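Local coordinates for protein COBE (Pseudomonas aeruginosa, PDB 2W6K) that belongs to the cobalamin (vitamin B12) biosynthetic pathway and is related to the C-terminal part of CbiG, its precise role being less certain, at residues V102-A107 with A119-A124; E83-S88 with L110-G115; L30-L35 with R40-L45. One frame throughout, in Å; residues are numbered along the deposited sequence. Where two conformers were deposited one is given.

Contact 1 of 3, residues V102-A107 with A119-A124. With SO4 (sulfate ion), chain B.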
loop_
_atom_site.group_PDB
_atom_site.type_symbol
_atom_site.label_atom_id
_atom_site.label_comp_id
_atom_site.label_asym_id
_atom_site.label_seq_id
_atom_site.Cartn_x
_atom_site.Cartn_y
_atom_site.Cartn_z
ATOM N N VAL A 102 5.514 -6.855 2.043
ATOM C CA VAL A 102 4.074 -6.803 1.831
ATOM C C VAL A 102 3.652 -5.371 1.557
ATOM O O VAL A 102 2.850 -5.134 0.658
ATOM C CB VAL A 102 3.282 -7.410 3.021
ATOM C CG1 VAL A 102 1.802 -7.054 2.947
ATOM C CG2 VAL A 102 3.503 -8.911 3.052
ATOM N N ALA A 103 4.161 -4.431 2.349
ATOM C CA ALA A 103 3.710 -3.028 2.190
ATOM C C ALA A 103 4.062 -2.492 0.808
ATOM O O ALA A 103 3.236 -1.875 0.129
ATOM C CB ALA A 103 4.330 -2.153 3.267
ATOM N N GLU A 104 5.310 -2.685 0.397
ATOM C CA GLU A 104 5.765 -2.142 -0.882
ATOM C C GLU A 104 5.086 -2.853 -2.072
ATOM O O GLU A 104 4.571 -2.204 -2.983
ATOM C CB GLU A 104 7.284 -2.223 -0.972
ATOM C CG GLU A 104 7.924 -1.298 0.021
ATOM C CD GLU A 104 9.443 -1.264 -0.014
ATOM O OE1 GLU A 104 10.045 -2.095 -0.706
ATOM O OE2 GLU A 104 10.010 -0.394 0.704
ATOM N N ALA A 105 5.052 -4.175 -2.025
ATOM C CA ALA A 105 4.443 -4.951 -3.127
ATOM C C ALA A 105 2.961 -4.722 -3.235
ATOM O O ALA A 105 2.463 -4.598 -4.346
ATOM C CB ALA A 105 4.745 -6.443 -2.996
ATOM N N ALA A 106 2.258 -4.624 -2.098
ATOM C CA ALA A 106 0.786 -4.454 -2.142
ATOM C C ALA A 106 0.422 -3.059 -2.669
ATOM O O ALA A 106 -0.537 -2.898 -3.445
ATOM C CB ALA A 106 0.136 -4.726 -0.793
ATOM N N ALA A 107 1.218 -2.070 -2.288
ATOM C CA ALA A 107 1.007 -0.704 -2.766
ATOM C C ALA A 107 1.130 -0.637 -4.296
ATOM O O ALA A 107 0.229 -0.123 -4.970
ATOM C CB ALA A 107 1.964 0.283 -2.066
ATOM N N ALA A 119 2.940 2.014 -11.794
ATOM C CA ALA A 119 3.000 2.781 -10.563
ATOM C C ALA A 119 4.445 2.809 -10.023
ATOM O O ALA A 119 5.286 1.981 -10.415
ATOM C CB ALA A 119 2.030 2.210 -9.529
ATOM N N ASP A 120 4.719 3.782 -9.160
ATOM C CA ASP A 120 6.033 3.934 -8.533
ATOM C C ASP A 120 5.836 4.117 -7.037
ATOM O O ASP A 120 4.885 4.775 -6.585
ATOM C CB ASP A 120 6.766 5.155 -9.125
ATOM C CG ASP A 120 7.567 4.832 -10.384
ATOM O OD1 ASP A 120 7.599 3.667 -10.845
ATOM O OD2 ASP A 120 8.198 5.772 -10.911
ATOM N N LEU A 121 6.747 3.565 -6.246
ATOM C CA LEU A 121 6.733 3.884 -4.839
ATOM C C LEU A 121 7.229 5.296 -4.628
ATOM O O LEU A 121 8.154 5.733 -5.307
ATOM C CB LEU A 121 7.648 2.923 -4.102
ATOM C CG LEU A 121 7.145 1.474 -4.062
ATOM C CD1 LEU A 121 8.285 0.499 -3.777
ATOM C CD2 LEU A 121 6.060 1.368 -3.003
ATOM N N LEU A 122 6.625 5.995 -3.677
ATOM C CA LEU A 122 7.059 7.369 -3.314
ATOM C C LEU A 122 8.398 7.349 -2.609
ATOM O O LEU A 122 9.177 8.328 -2.647
ATOM C CB LEU A 122 5.994 8.011 -2.426
ATOM C CG LEU A 122 4.830 8.622 -3.205
ATOM C CD1 LEU A 122 3.978 7.578 -3.861
ATOM C CD2 LEU A 122 4.043 9.435 -2.204
ATOM N N GLY A 123 8.695 6.218 -1.973
ATOM C CA GLY A 123 9.919 6.064 -1.211
ATOM C C GLY A 123 9.930 4.709 -0.571
ATOM O O GLY A 123 8.936 3.977 -0.641
ATOM N N ALA A 124 11.034 4.366 0.086
ATOM C CA ALA A 124 11.084 3.176 0.903
ATOM C C ALA A 124 9.992 3.179 1.989
ATOM O O ALA A 124 9.603 4.234 2.501
ATOM C CB ALA A 124 12.461 3.073 1.558
HETATM S S SO4 B . 6.576 -5.583 5.148
HETATM O O1 SO4 B . 6.979 -5.558 6.591
HETATM O O2 SO4 B . 6.368 -6.962 4.730
HETATM O O3 SO4 B . 7.659 -5.000 4.382
HETATM O O4 SO4 B . 5.364 -4.829 5.005
#
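Leu121, on edge strand 119-127 of the mixed five-stranded sheet in this alpha/beta fold, lays its two methyls against Glu104 and Ala107 in the opening turns of helix 102-115. CD1 comes within 4.0 Å of Glu104 CB, while CD2 lies 3.9 Å from Glu104 O and 4.3 Å from Ala107 CB. A branched apolar side chain suits this place, since its two methyls reach both residues, one turn apart, and it also touches Leu108. Alanines at 106 and 107 are consistent with a close approach of helix to sheet: Ala107 touches Ala136 of strand 131-138, and Ala106 touches Ala49 of strand 47-51. The acid group of Glu104 continues past Leu121. With CG anti to the carbonyl carbon (chi1 -67°) and the chain extended beyond, OE2 arrives 3.7 Å from Ala124 CA. This buried carboxylate is well supplied with partners: OE1 is hydrogen-bonded to Leu87 N, and OE2 to Ser88 OG and Lys125 N. First-turn N-H groups lack acceptors within their helix, so an anion suits them; here a sulfate, probably from the crystallisation liquor, also binds Ser101 OG and Lys125 NZ. Val102 N donates to sulfate O2 at 2.8 Å, and Ala103 N to sulfate O4 at 2.9 Å.

Contact 2 of 3, residues E83-S88 with L110-G115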
loop_
_atom_site.group_PDB
_atom_site.type_symbol
_atom_site.label_atom_id
_atom_site.label_comp_id
_atom_site.label_asym_id
_atom_site.label_seq_id
_atom_site.Cartn_x
_atom_site.Cartn_y
_atom_site.Cartn_z
ATOM N N GLU A 83 8.491 -8.238 -6.921
ATOM C CA GLU A 83 9.785 -8.519 -6.307
ATOM C C GLU A 83 10.955 -7.690 -6.847
ATOM O O GLU A 83 11.734 -7.133 -6.058
ATOM C CB GLU A 83 10.126 -10.004 -6.461
ATOM C CG GLU A 83 9.597 -10.898 -5.375
ATOM C CD GLU A 83 10.009 -10.433 -3.988
ATOM O OE1 GLU A 83 9.112 -10.299 -3.152
ATOM O OE2 GLU A 83 11.216 -10.204 -3.753
ATOM N N PRO A 84 11.128 -7.651 -8.189
ATOM C CA PRO A 84 12.266 -6.937 -8.777
ATOM C C PRO A 84 12.251 -5.432 -8.540
ATOM O O PRO A 84 13.262 -4.764 -8.783
ATOM C CB PRO A 84 12.102 -7.191 -10.289
ATOM C CG PRO A 84 11.252 -8.392 -10.397
ATOM C CD PRO A 84 10.325 -8.340 -9.227
ATOM N N ARG A 85 11.112 -4.914 -8.079
ATOM C CA ARG A 85 10.930 -3.478 -7.940
ATOM C C ARG A 85 10.928 -3.015 -6.495
ATOM O O ARG A 85 10.892 -1.833 -6.239
ATOM C CB ARG A 85 9.645 -3.034 -8.630
ATOM C CG ARG A 85 9.658 -3.235 -10.134
ATOM C CD ARG A 85 8.260 -3.178 -10.691
ATOM N NE ARG A 85 7.739 -1.810 -10.683
ATOM C CZ ARG A 85 6.525 -1.457 -11.097
ATOM N NH1 ARG A 85 6.155 -0.185 -11.044
ATOM N NH2 ARG A 85 5.682 -2.364 -11.564
ATOM N N LEU A 86 10.993 -3.951 -5.553
ATOM C CA LEU A 86 10.932 -3.593 -4.138
ATOM C C LEU A 86 12.172 -2.866 -3.651
ATOM O O LEU A 86 13.283 -3.056 -4.170
ATOM C CB LEU A 86 10.674 -4.843 -3.273
ATOM C CG LEU A 86 9.406 -5.593 -3.697
ATOM C CD1 LEU A 86 9.181 -6.772 -2.755
ATOM C CD2 LEU A 86 8.151 -4.722 -3.775
ATOM N N LEU A 87 11.985 -2.048 -2.625
ATOM C CA LEU A 87 13.081 -1.238 -2.093
ATOM C C LEU A 87 13.606 -1.735 -0.741
ATOM O O LEU A 87 14.771 -1.476 -0.393
ATOM C CB LEU A 87 12.659 0.247 -1.986
ATOM C CG LEU A 87 12.152 0.988 -3.231
ATOM C CD1 LEU A 87 11.807 2.481 -2.947
ATOM C CD2 LEU A 87 13.142 0.855 -4.450
ATOM N N SER A 88 12.765 -2.406 0.043
ATOM C CA SER A 88 13.090 -2.684 1.450
ATOM C C SER A 88 12.715 -4.110 1.850
ATOM O O SER A 88 11.704 -4.323 2.522
ATOM C CB SER A 88 12.358 -1.699 2.374
ATOM O OG SER A 88 12.377 -0.380 1.867
ATOM N N LEU A 110 -1.790 -2.890 -6.166
ATOM C CA LEU A 110 -3.109 -2.303 -6.189
ATOM C C LEU A 110 -3.130 -1.048 -7.065
ATOM O O LEU A 110 -4.093 -0.830 -7.808
ATOM C CB LEU A 110 -3.614 -1.992 -4.772
ATOM C CG LEU A 110 -5.058 -1.496 -4.710
ATOM C CD1 LEU A 110 -6.025 -2.582 -5.286
ATOM C CD2 LEU A 110 -5.460 -1.128 -3.305
ATOM N N ALA A 111 -2.092 -0.218 -6.983
ATOM C CA ALA A 111 -2.085 1.023 -7.777
ATOM C C ALA A 111 -2.184 0.695 -9.264
ATOM O O ALA A 111 -2.950 1.331 -9.996
ATOM C CB ALA A 111 -0.832 1.843 -7.499
ATOM N N GLU A 112 -1.445 -0.318 -9.689
ATOM C CA GLU A 112 -1.412 -0.686 -11.128
ATOM C C GLU A 112 -2.714 -1.310 -11.584
ATOM O O GLU A 112 -3.121 -1.099 -12.732
ATOM C CB GLU A 112 -0.214 -1.588 -11.451
ATOM C CG GLU A 112 1.107 -0.872 -11.227
ATOM C CD GLU A 112 2.300 -1.541 -11.887
ATOM O OE1 GLU A 112 2.204 -2.740 -12.203
ATOM O OE2 GLU A 112 3.334 -0.846 -12.041
ATOM N N ARG A 113 -3.362 -2.082 -10.704
ATOM C CA ARG A 113 -4.666 -2.686 -11.001
ATOM C C ARG A 113 -5.823 -1.724 -11.096
ATOM O O ARG A 113 -6.665 -1.868 -12.001
ATOM C CB ARG A 113 -5.001 -3.810 -10.010
ATOM C CG ARG A 113 -4.259 -5.019 -10.390
ATOM C CD ARG A 113 -4.042 -6.037 -9.319
ATOM N NE ARG A 113 -3.290 -7.097 -9.966
ATOM C CZ ARG A 113 -1.998 -7.026 -10.277
ATOM N NH1 ARG A 113 -1.430 -8.039 -10.907
ATOM N NH2 ARG A 113 -1.270 -5.951 -9.960
ATOM N N LEU A 114 -5.893 -0.772 -10.164
ATOM C CA LEU A 114 -6.898 0.278 -10.224
ATOM C C LEU A 114 -6.598 1.267 -11.336
ATOM O O LEU A 114 -7.538 1.777 -11.971
ATOM C CB LEU A 114 -7.029 1.021 -8.880
ATOM C CG LEU A 114 -7.511 0.180 -7.700
ATOM C CD1 LEU A 114 -7.360 0.965 -6.366
ATOM C CD2 LEU A 114 -8.944 -0.362 -7.896
ATOM N N GLY A 115 -5.314 1.550 -11.565
ATOM C CA GLY A 115 -4.895 2.624 -12.486
ATOM C C GLY A 115 -4.655 2.230 -13.924
ATOM O O GLY A 115 -4.814 3.065 -14.825
#
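Arg85 and Glu112 face each other from opposite directions and form a salt bridge between the 83-88 loop and the last turns of helix 102-115. Two long, flexible side chains suit the task, because even the nearest CA atoms, those of Arg85 and Glu112, are 13.0 Å apart. Arg85 was modelled in two conformers, and the geometry here belongs to one of them, so the bridge probably describes one of two states. In that state the guanidinium meets a single oxygen end-on. NH2 donates to Glu112 OE2 at 2.8 Å. NH1 points to the same OE2 at 3.1 Å, but its place is doubtful because it comes too near Ala119 O. A bend at chi3 (73°) turns the arginine tip so that OE2 lies at its edge, nearly in its plane. The carboxylate is turned by 41° against that plane, and both nitrogens reach the syn side of OE2 from one face, well above the carboxylate plane.

Glu112 has further partners besides the arginine. OE2 also accepts from Ala119 N, while OE1 is hydrogen-bonded to Tyr82 OH, which in turn is bonded to Arg113 NH2. The carboxylate thereby ties the helix to the loop, to Tyr82 and to the start of strand 119-127. In the loop, Glu83 OE1 is bonded to Ser100 N and Ser88 O to Lys125 NZ. The backbone groups of the helix are paired in the usual way, Leu114 N with Leu110 O at 3.0 Å and Gly115 N with Ala111 O at 2.8 Å.

On the helix's inward side Leu110, Ala111 and Leu114 pack on Ile13 of strand 12-18, while the arginine chain rests on Leu108 of the helix and Asp120 of strand 119-127.

Contact 3 of 3, residues L30-L35 with R40-L45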
loop_
_atom_site.group_PDB
_atom_site.type_symbol
_atom_site.label_atom_id
_atom_site.label_comp_id
_atom_site.label_asym_id
_atom_site.label_seq_id
_atom_site.Cartn_x
_atom_site.Cartn_y
_atom_site.Cartn_z
ATOM N N LEU A 30 0.824 5.518 12.165
ATOM C CA LEU A 30 1.950 5.276 11.302
ATOM C C LEU A 30 1.658 5.734 9.868
ATOM O O LEU A 30 2.536 6.288 9.197
ATOM C CB LEU A 30 2.351 3.822 11.337
ATOM C CG LEU A 30 3.600 3.461 10.522
ATOM C CD1 LEU A 30 4.867 4.194 10.989
ATOM C CD2 LEU A 30 3.839 1.971 10.604
ATOM N N LEU A 31 0.429 5.499 9.418
ATOM C CA LEU A 31 -0.004 5.929 8.099
ATOM C C LEU A 31 0.102 7.452 7.994
ATOM O O LEU A 31 0.628 7.964 7.003
ATOM C CB LEU A 31 -1.452 5.481 7.829
ATOM C CG LEU A 31 -2.099 5.858 6.483
ATOM C CD1 LEU A 31 -1.299 5.305 5.288
ATOM C CD2 LEU A 31 -3.505 5.338 6.439
ATOM N N GLU A 32 -0.397 8.152 9.010
ATOM C CA GLU A 32 -0.368 9.630 9.024
ATOM C C GLU A 32 1.059 10.147 8.949
ATOM O O GLU A 32 1.353 11.112 8.207
ATOM C CB GLU A 32 -1.028 10.136 10.297
ATOM C CG GLU A 32 -2.496 10.248 10.203
ATOM C CD GLU A 32 -3.055 11.036 11.383
ATOM O OE1 GLU A 32 -3.726 12.068 11.146
ATOM O OE2 GLU A 32 -2.788 10.640 12.534
ATOM N N ARG A 33 1.953 9.521 9.707
ATOM C CA ARG A 33 3.363 9.889 9.690
ATOM C C ARG A 33 3.971 9.681 8.306
ATOM O O ARG A 33 4.699 10.534 7.802
ATOM C CB ARG A 33 4.140 9.081 10.731
ATOM C CG ARG A 33 4.832 9.930 11.786
ATOM C CD ARG A 33 3.850 10.405 12.845
ATOM N NE ARG A 33 3.064 11.548 12.389
ATOM C CZ ARG A 33 1.832 11.820 12.805
ATOM N NH1 ARG A 33 1.192 12.884 12.336
ATOM N NH2 ARG A 33 1.239 11.030 13.690
ATOM N N THR A 34 3.664 8.539 7.699
ATOM C CA THR A 34 4.235 8.177 6.405
ATOM C C THR A 34 3.766 9.138 5.304
ATOM O O THR A 34 4.563 9.601 4.477
ATOM C CB THR A 34 3.879 6.720 6.049
ATOM O OG1 THR A 34 4.374 5.844 7.077
ATOM C CG2 THR A 34 4.550 6.348 4.742
ATOM N N LEU A 35 2.481 9.457 5.342
ATOM C CA LEU A 35 1.891 10.420 4.430
ATOM C C LEU A 35 2.533 11.795 4.609
ATOM O O LEU A 35 2.832 12.463 3.622
ATOM C CB LEU A 35 0.381 10.520 4.659
ATOM C CG LEU A 35 -0.371 9.318 4.054
ATOM C CD1 LEU A 35 -1.759 9.250 4.664
ATOM C CD2 LEU A 35 -0.480 9.326 2.549
ATOM N N ARG A 40 1.712 14.304 1.700
ATOM C CA ARG A 40 0.371 13.848 1.350
ATOM C C ARG A 40 -0.573 13.881 2.556
ATOM O O ARG A 40 -0.170 13.631 3.671
ATOM C CB ARG A 40 0.397 12.424 0.802
ATOM C CG ARG A 40 0.451 12.306 -0.712
ATOM C CD ARG A 40 1.581 13.035 -1.270
ATOM N NE ARG A 40 1.725 12.917 -2.721
ATOM C CZ ARG A 40 2.879 13.119 -3.354
ATOM N NH1 ARG A 40 2.943 12.996 -4.674
ATOM N NH2 ARG A 40 3.978 13.423 -2.663
ATOM N N SER A 41 -1.829 14.195 2.312
ATOM C CA SER A 41 -2.819 14.213 3.398
ATOM C C SER A 41 -3.551 12.884 3.368
ATOM O O SER A 41 -3.728 12.286 2.297
ATOM C CB SER A 41 -3.806 15.353 3.142
ATOM O OG SER A 41 -4.969 15.280 3.943
ATOM N N LEU A 42 -4.036 12.440 4.521
ATOM C CA LEU A 42 -4.916 11.266 4.556
ATOM C C LEU A 42 -6.108 11.434 3.637
ATOM O O LEU A 42 -6.633 10.455 3.124
ATOM C CB LEU A 42 -5.462 11.038 5.963
ATOM C CG LEU A 42 -4.635 10.322 7.008
ATOM C CD1 LEU A 42 -5.335 10.591 8.351
ATOM C CD2 LEU A 42 -4.506 8.822 6.747
ATOM N N ALA A 43 -6.570 12.677 3.453
ATOM C CA ALA A 43 -7.668 12.957 2.501
ATOM C C ALA A 43 -7.387 12.512 1.053
ATOM O O ALA A 43 -8.303 12.227 0.280
ATOM C CB ALA A 43 -8.009 14.447 2.538
ATOM N N GLU A 44 -6.102 12.431 0.710
ATOM C CA GLU A 44 -5.668 12.100 -0.631
ATOM C C GLU A 44 -5.600 10.605 -0.923
ATOM O O GLU A 44 -5.538 10.200 -2.080
ATOM C CB GLU A 44 -4.292 12.704 -0.892
ATOM C CG GLU A 44 -4.309 14.206 -0.897
ATOM C CD GLU A 44 -2.958 14.727 -1.249
ATOM O OE1 GLU A 44 -2.228 15.148 -0.330
ATOM O OE2 GLU A 44 -2.640 14.664 -2.445
ATOM N N LEU A 45 -5.556 9.786 0.122
ATOM C CA LEU A 45 -5.519 8.337 -0.084
ATOM C C LEU A 45 -6.747 7.835 -0.801
ATOM O O LEU A 45 -7.860 8.184 -0.419
ATOM C CB LEU A 45 -5.523 7.624 1.266
ATOM C CG LEU A 45 -4.266 7.233 1.989
ATOM C CD1 LEU A 45 -4.688 6.217 3.044
ATOM C CD2 LEU A 45 -3.224 6.639 1.033
#
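Leu35, Leu31, Leu42 and Leu45 form the apolar centre where helix 24-37 meets the loop leading to strand 47-51, inside the beta-alpha-beta crossover that begins with strand 12-18. Leu42 and Leu35 cross at about a right angle, with Leu42 CD2 only 3.5 Å from Leu35 CD1, a tight fit. The same methyl of Leu42 lies 3.6 Å from Leu31 CD2. Leu31 also meets Leu45 tip to tip, CD2 to CD1 at 3.7 Å; its CG stands anti to the backbone N (chi1 179°), which sends the branches toward the loop. Leucine suits all four places, since its branched end interlocks with others while the sheet closes one side: Leu31 and Leu45 rest on Ala14, and Leu35 on Leu12. Farther out, Glu32 contributes its aliphatic part, CG lying 3.4 Å from Leu42 CD1, and Arg40 CB lies 3.7 Å from Leu35 CD2.

Within the loop, Ser41 OG accepts from Ala43 N in an ST turn and Ser41 N donates to Glu44 OE1 at 2.8 Å, both at the start of the 3-10 segment 42-44. Arg40 NH2 is bonded to His38 O, while Arg40 N donates to Leu35 O at 2.9 Å.

In the fold
Contacts 1 and 2 share helix 102-115 on one face of the sheet, and contact 3 packs helix 24-37 on the other. Contacts 1 and 2 have centres about 5 Å apart and touch through the 83-88 loop, whereas contacts 2 and 3 lie on opposite sides of the chain's centre. The chemistry differs with burial. Contacts 1 and 3 are both partly buried: contact 3 is mainly leucine packing with a polar edge, and closes over only a short chain separation, while contact 1, nearest the centre of the chain, combines a leucine and alanines with a buried acid. Contact 2, at the surface, depends on charge alone across its segments and includes a side chain with two conformations.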